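Local structure of 47 KDA membrane antigen (Treponema pallidum, 1O75) at residues L15-E24 with K190-R201. The protein is a penicillin-binding lipoprotein with zinc-dependent carboxypeptidase activity on synthetic depsipeptides and may reduce cross-linking of peptidoglycan. The protein carries 2 engineered substitutions. Numbering follows the deposited sequence.
Sequences LSYADYWAGE and KTMLTEDSFSAR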
ATOM      1  N   LEU B  15      29.900  12.289   4.386  1.00 30.48           N
ATOM      2  CA  LEU B  15      29.663  13.625   4.942  1.00 30.33           C
ATOM      3  C   LEU B  15      28.432  13.669   5.836  1.00 27.64           C
ATOM      4  O   LEU B  15      27.392  13.063   5.534  1.00 27.22           O
ATOM      5  CB  LEU B  15      29.466  14.660   3.802  1.00 30.31           C
ATOM      6  CG  LEU B  15      30.653  15.210   2.999  1.00 33.87           C
ATOM      7  CD1 LEU B  15      31.373  14.079   2.280  1.00 34.25           C
ATOM      8  CD2 LEU B  15      30.127  16.249   1.980  1.00 31.85           C
ATOM      9  N   SER B  16      28.552  14.383   6.942  1.00 26.77           N
ATOM     10  CA  SER B  16      27.440  14.574   7.844  1.00 28.45           C
ATOM     11  C   SER B  16      26.422  15.458   7.102  1.00 28.16           C
ATOM     12  O   SER B  16      26.757  16.102   6.116  1.00 26.72           O
ATOM     13  CB  SER B  16      27.900  15.318   9.083  1.00 29.95           C
ATOM     14  OG  SER B  16      28.230  16.653   8.744  1.00 31.11           O
ATOM     15  N   TYR B  17      25.188  15.491   7.578  1.00 28.47           N
ATOM     16  CA  TYR B  17      24.195  16.341   6.927  1.00 29.52           C
ATOM     17  C   TYR B  17      24.683  17.801   6.897  1.00 30.86           C
ATOM     18  O   TYR B  17      24.551  18.479   5.865  1.00 29.31           O
ATOM     19  CB  TYR B  17      22.861  16.250   7.659  1.00 26.93           C
ATOM     20  CG  TYR B  17      22.112  14.980   7.345  1.00 29.78           C
ATOM     21  CD1 TYR B  17      21.719  14.694   6.039  1.00 31.09           C
ATOM     22  CD2 TYR B  17      21.733  14.102   8.359  1.00 32.69           C
ATOM     23  CE1 TYR B  17      20.956  13.579   5.747  1.00 33.63           C
ATOM     24  CE2 TYR B  17      20.962  12.972   8.077  1.00 35.12           C
ATOM     25  CZ  TYR B  17      20.578  12.725   6.772  1.00 36.33           C
ATOM     26  OH  TYR B  17      19.797  11.625   6.488  1.00 41.62           O
ATOM     27  N   ALA B  18      25.247  18.283   8.003  1.00 28.17           N
ATOM     28  CA  ALA B  18      25.754  19.670   8.017  1.00 30.84           C
ATOM     29  C   ALA B  18      26.896  19.876   7.005  1.00 31.11           C
ATOM     30  O   ALA B  18      26.921  20.894   6.284  1.00 31.33           O
ATOM     31  CB  ALA B  18      26.204  20.061   9.418  1.00 31.19           C
ATOM     32  N   ASP B  19      27.831  18.925   6.940  1.00 31.02           N
ATOM     33  CA  ASP B  19      28.950  19.004   5.988  1.00 30.90           C
ATOM     34  C   ASP B  19      28.422  19.061   4.557  1.00 31.05           C
ATOM     35  O   ASP B  19      28.990  19.738   3.685  1.00 28.76           O
ATOM     36  CB  ASP B  19      29.852  17.754   6.014  1.00 36.19           C
ATOM     37  CG  ASP B  19      30.632  17.574   7.308  1.00 42.24           C
ATOM     38  OD1 ASP B  19      31.106  18.577   7.885  1.00 38.60           O
ATOM     39  OD2 ASP B  19      30.790  16.383   7.712  1.00 46.95           O
ATOM     40  N   TYR B  20      27.377  18.288   4.287  1.00 27.61           N
ATOM     41  CA  TYR B  20      26.831  18.234   2.930  1.00 27.74           C
ATOM     42  C   TYR B  20      26.090  19.517   2.535  1.00 26.35           C
ATOM     43  O   TYR B  20      26.303  20.068   1.464  1.00 27.00           O
ATOM     44  CB  TYR B  20      25.855  17.041   2.795  1.00 25.72           C
ATOM     45  CG  TYR B  20      25.312  16.847   1.396  1.00 25.81           C
ATOM     46  CD1 TYR B  20      24.235  17.610   0.919  1.00 26.27           C
ATOM     47  CD2 TYR B  20      25.937  15.977   0.508  1.00 26.31           C
ATOM     48  CE1 TYR B  20      23.817  17.512  -0.398  1.00 23.58           C
ATOM     49  CE2 TYR B  20      25.524  15.881  -0.818  1.00 26.17           C
ATOM     50  CZ  TYR B  20      24.470  16.649  -1.261  1.00 24.81           C
ATOM     51  OH  TYR B  20      24.078  16.562  -2.572  1.00 25.66           O
ATOM     52  N   TRP B  21      25.226  19.987   3.418  1.00 25.79           N
ATOM     53  CA  TRP B  21      24.400  21.135   3.083  1.00 27.55           C
ATOM     54  C   TRP B  21      25.073  22.497   3.208  1.00 26.71           C
ATOM     55  O   TRP B  21      24.611  23.462   2.622  1.00 27.14           O
ATOM     56  CB  TRP B  21      23.093  21.077   3.896  1.00 24.36           C
ATOM     57  CG  TRP B  21      22.125  20.028   3.375  1.00 26.64           C
ATOM     58  CD1 TRP B  21      21.812  18.811   3.959  1.00 24.38           C
ATOM     59  CD2 TRP B  21      21.417  20.060   2.121  1.00 26.37           C
ATOM     60  NE1 TRP B  21      20.970  18.092   3.129  1.00 26.73           N
ATOM     61  CE2 TRP B  21      20.712  18.832   2.001  1.00 25.88           C
ATOM     62  CE3 TRP B  21      21.308  21.008   1.089  1.00 26.27           C
ATOM     63  CZ2 TRP B  21      19.922  18.532   0.896  1.00 23.46           C
ATOM     64  CZ3 TRP B  21      20.506  20.699  -0.020  1.00 22.99           C
ATOM     65  CH2 TRP B  21      19.829  19.476  -0.101  1.00 25.63           C
ATOM     66  N   ALA B  22      26.164  22.578   3.962  1.00 28.59           N
ATOM     67  CA  ALA B  22      26.867  23.859   4.124  1.00 30.68           C
ATOM     68  C   ALA B  22      27.124  24.523   2.767  1.00 29.56           C
ATOM     69  O   ALA B  22      26.765  25.682   2.545  1.00 30.16           O
ATOM     70  CB  ALA B  22      28.190  23.645   4.846  1.00 30.03           C
ATOM     71  N   GLY B  23      27.758  23.791   1.865  1.00 29.92           N
ATOM     72  CA  GLY B  23      28.049  24.349   0.557  1.00 30.95           C
ATOM     73  C   GLY B  23      26.830  24.583  -0.327  1.00 31.84           C
ATOM     74  O   GLY B  23      26.855  25.474  -1.179  1.00 30.52           O
ATOM     75  N   GLU B  24      25.777  23.779  -0.143  1.00 29.82           N
ATOM     76  CA  GLU B  24      24.567  23.898  -0.958  1.00 27.16           C
ATOM     77  C   GLU B  24      23.776  25.135  -0.597  1.00 27.47           C
ATOM     78  O   GLU B  24      23.095  25.689  -1.442  1.00 26.45           O
ATOM     79  CB  GLU B  24      23.626  22.698  -0.745  1.00 26.39           C
ATOM     80  CG  GLU B  24      24.228  21.324  -1.072  1.00 28.43           C
ATOM     81  CD  GLU B  24      24.765  21.253  -2.490  1.00 30.07           C
ATOM     82  OE1 GLU B  24      24.150  21.856  -3.402  1.00 31.31           O
ATOM     83  OE2 GLU B  24      25.809  20.596  -2.696  1.00 30.42           O
ATOM     84  N   LYS B 190      30.941  17.248  -5.502  1.00 30.94           N
ATOM     85  CA  LYS B 190      31.221  18.345  -4.578  1.00 33.18           C
ATOM     86  C   LYS B 190      32.738  18.389  -4.401  1.00 35.56           C
ATOM     87  O   LYS B 190      33.379  17.347  -4.234  1.00 35.91           O
ATOM     88  CB  LYS B 190      30.558  18.121  -3.215  1.00 31.93           C
ATOM     89  CG  LYS B 190      29.029  18.175  -3.226  1.00 32.66           C
ATOM     90  CD  LYS B 190      28.507  17.676  -1.888  1.00 36.75           C
ATOM     91  CE  LYS B 190      27.470  18.567  -1.290  1.00 39.82           C
ATOM     92  NZ  LYS B 190      27.998  19.860  -0.858  1.00 34.84           N
ATOM     93  N   THR B 191      33.308  19.591  -4.425  1.00 35.53           N
ATOM     94  CA  THR B 191      34.758  19.739  -4.309  1.00 35.84           C
ATOM     95  C   THR B 191      35.228  20.084  -2.900  1.00 35.56           C
ATOM     96  O   THR B 191      34.722  21.001  -2.256  1.00 36.65           O
ATOM     97  CB  THR B 191      35.235  20.795  -5.331  1.00 37.15           C
ATOM     98  OG1 THR B 191      34.884  20.335  -6.645  1.00 38.64           O
ATOM     99  CG2 THR B 191      36.766  21.020  -5.247  1.00 36.13           C
ATOM    100  N   MET B 192      36.188  19.319  -2.393  1.00 36.62           N
ATOM    101  CA  MET B 192      36.694  19.595  -1.056  1.00 38.14           C
ATOM    102  C   MET B 192      37.432  20.922  -1.165  1.00 37.99           C
ATOM    103  O   MET B 192      38.323  21.056  -1.999  1.00 36.69           O
ATOM    104  CB  MET B 192      37.633  18.477  -0.594  1.00 38.86           C
ATOM    105  CG  MET B 192      37.967  18.551   0.875  1.00 40.66           C
ATOM    106  SD  MET B 192      38.812  17.062   1.453  1.00 43.29           S
ATOM    107  CE  MET B 192      38.744  17.317   3.185  1.00 36.48           C
ATOM    108  N   LEU B 193      37.029  21.899  -0.352  1.00 38.17           N
ATOM    109  CA  LEU B 193      37.614  23.242  -0.379  1.00 40.81           C
ATOM    110  C   LEU B 193      38.707  23.445   0.661  1.00 42.70           C
ATOM    111  O   LEU B 193      39.689  24.144   0.411  1.00 44.32           O
ATOM    112  CB  LEU B 193      36.523  24.297  -0.160  1.00 38.66           C
ATOM    113  CG  LEU B 193      35.403  24.301  -1.206  1.00 39.26           C
ATOM    114  CD1 LEU B 193      34.234  25.156  -0.732  1.00 37.00           C
ATOM    115  CD2 LEU B 193      35.960  24.803  -2.521  1.00 36.59           C
ATOM    116  N   THR B 194      38.516  22.863   1.835  1.00 41.76           N
ATOM    117  CA  THR B 194      39.497  22.977   2.895  1.00 43.02           C
ATOM    118  C   THR B 194      39.519  21.650   3.631  1.00 44.77           C
ATOM    119  O   THR B 194      38.817  20.707   3.255  1.00 44.16           O
ATOM    120  CB  THR B 194      39.150  24.083   3.899  1.00 41.67           C
ATOM    121  OG1 THR B 194      37.965  23.719   4.612  1.00 42.21           O
ATOM    122  CG2 THR B 194      38.924  25.420   3.184  1.00 43.68           C
ATOM    123  N   GLU B 195      40.315  21.584   4.686  1.00 44.56           N
ATOM    124  CA  GLU B 195      40.438  20.368   5.469  1.00 46.89           C
ATOM    125  C   GLU B 195      39.098  19.933   6.061  1.00 45.40           C
ATOM    126  O   GLU B 195      38.933  18.784   6.468  1.00 44.21           O
ATOM    127  CB  GLU B 195      41.437  20.599   6.598  1.00 49.38           C
ATOM    128  CG  GLU B 195      40.950  21.578   7.633  1.00 54.80           C
ATOM    129  CD  GLU B 195      42.021  21.909   8.650  1.00 60.66           C
ATOM    130  OE1 GLU B 195      42.710  20.973   9.107  1.00 62.56           O
ATOM    131  OE2 GLU B 195      42.168  23.103   8.997  1.00 63.39           O
ATOM    132  N   ASP B 196      38.137  20.848   6.117  1.00 44.32           N
ATOM    133  CA  ASP B 196      36.850  20.488   6.699  1.00 43.81           C
ATOM    134  C   ASP B 196      35.634  21.101   6.008  1.00 41.13           C
ATOM    135  O   ASP B 196      34.642  21.400   6.670  1.00 41.06           O
ATOM    136  CB  ASP B 196      36.843  20.876   8.175  1.00 45.86           C
ATOM    137  CG  ASP B 196      36.838  22.376   8.378  1.00 50.50           C
ATOM    138  OD1 ASP B 196      37.015  23.117   7.378  1.00 50.62           O
ATOM    139  OD2 ASP B 196      36.658  22.815   9.536  1.00 52.39           O
ATOM    140  N   SER B 197      35.696  21.280   4.691  1.00 38.69           N
ATOM    141  CA  SER B 197      34.553  21.870   3.983  1.00 38.20           C
ATOM    142  C   SER B 197      34.502  21.475   2.515  1.00 36.20           C
ATOM    143  O   SER B 197      35.543  21.307   1.866  1.00 34.74           O
ATOM    144  CB  SER B 197      34.589  23.400   4.106  1.00 39.06           C
ATOM    145  OG  SER B 197      35.564  23.976   3.247  1.00 42.90           O
ATOM    146  N   PHE B 198      33.283  21.311   1.996  1.00 33.23           N
ATOM    147  CA  PHE B 198      33.090  20.941   0.600  1.00 31.76           C
ATOM    148  C   PHE B 198      32.173  21.942  -0.087  1.00 30.98           C
ATOM    149  O   PHE B 198      31.303  22.532   0.543  1.00 28.13           O
ATOM    150  CB  PHE B 198      32.481  19.534   0.489  1.00 33.82           C
ATOM    151  CG  PHE B 198      33.371  18.441   1.033  1.00 35.47           C
ATOM    152  CD1 PHE B 198      33.507  18.253   2.406  1.00 34.27           C
ATOM    153  CD2 PHE B 198      34.078  17.608   0.163  1.00 34.58           C
ATOM    154  CE1 PHE B 198      34.342  17.235   2.912  1.00 34.01           C
ATOM    155  CE2 PHE B 198      34.903  16.605   0.650  1.00 35.92           C
ATOM    156  CZ  PHE B 198      35.034  16.417   2.032  1.00 34.24           C
ATOM    157  N   SER B 199      32.377  22.108  -1.386  1.00 30.99           N
ATOM    158  CA  SER B 199      31.609  23.047  -2.187  1.00 30.93           C
ATOM    159  C   SER B 199      30.208  22.559  -2.526  1.00 32.28           C
ATOM    160  O   SER B 199      29.860  21.393  -2.276  1.00 30.78           O
ATOM    161  CB  SER B 199      32.327  23.270  -3.502  1.00 29.53           C
ATOM    162  OG  SER B 199      32.083  22.181  -4.376  1.00 31.28           O
ATOM    163  N   ALA B 200      29.422  23.458  -3.124  1.00 29.63           N
ATOM    164  CA  ALA B 200      28.095  23.115  -3.599  1.00 29.83           C
ATOM    165  C   ALA B 200      28.360  22.104  -4.708  1.00 30.63           C
ATOM    166  O   ALA B 200      29.401  22.162  -5.368  1.00 29.47           O
ATOM    167  CB  ALA B 200      27.390  24.353  -4.196  1.00 29.63           C
ATOM    168  N   ARG B 201      27.407  21.199  -4.927  1.00 30.17           N
ATOM    169  CA  ARG B 201      27.534  20.166  -5.937  1.00 28.74           C
ATOM    170  C   ARG B 201      27.421  20.738  -7.341  1.00 31.27           C
ATOM    171  O   ARG B 201      26.743  21.735  -7.569  1.00 29.72           O
ATOM    172  CB  ARG B 201      26.430  19.099  -5.729  1.00 27.59           C
ATOM    173  CG  ARG B 201      24.980  19.657  -5.895  1.00 27.56           C
ATOM    174  CD  ARG B 201      23.927  18.682  -5.297  1.00 29.18           C
ATOM    175  NE  ARG B 201      23.854  17.435  -6.065  1.00 26.61           N
ATOM    176  CZ  ARG B 201      23.056  17.270  -7.110  1.00 27.49           C
ATOM    177  NH1 ARG B 201      22.256  18.263  -7.500  1.00 24.88           N
ATOM    178  NH2 ARG B 201      23.060  16.123  -7.775  1.00 27.24           N
TER
HETATM  179  O   HOH W   1      29.000  21.266   1.235  1.00 31.60           O
HETATM  180  O   HOH W   2      31.170  21.283   3.937  1.00 34.82           O
HETATM  181  O   HOH W   3      31.943  21.581   6.416  1.00 54.11           O
HETATM  182  O   HOH W   4      25.435  15.185  -4.669  1.00 31.36           O
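A cation-pi and salt-bridge cluster around the buried Lys190 joins the helix beginning at Tyr17 to the hairpin of strands 190-194 and 197-198. Lys190 crosses the Tyr20 ring at about a right angle: CE lies 3.4 Å from the ring centroid, and NZ stands over the same face, 4.5 Å from that centroid and 5° off the ring normal. Bends at chi3 (132°) and chi4 (-68°) hold the ammonium above the ring, CE lying between them, where NZ donates to Tyr20 O (2.9 Å), in the carbonyl plane on a lone pair, and to Ser199 O of its own segment. The salt bridge from NZ to Glu24 OE2 (3.0 Å) is weak as a hydrogen bond; OE2 also accepts from Arg201 N at 2.8 Å on its syn side, tying the carboxylate to both ends of segment 190-201. Arg201 NH1 forms a salt bridge with Asp324 OD2. One water accepts from Lys190 NZ and Gly23 N; a second bridges the backbones, Asp19 O (2.7 Å) to Phe198 N (2.9 Å). Leu15 CD2 makes a CH-pi contact with one face of Phe198, offset toward its rim, 4.3 Å from the centroid; Met192 CG covers the opposite face. Strand 143-163 pairs antiparallel with strand 8-16 and parallel with 190-194.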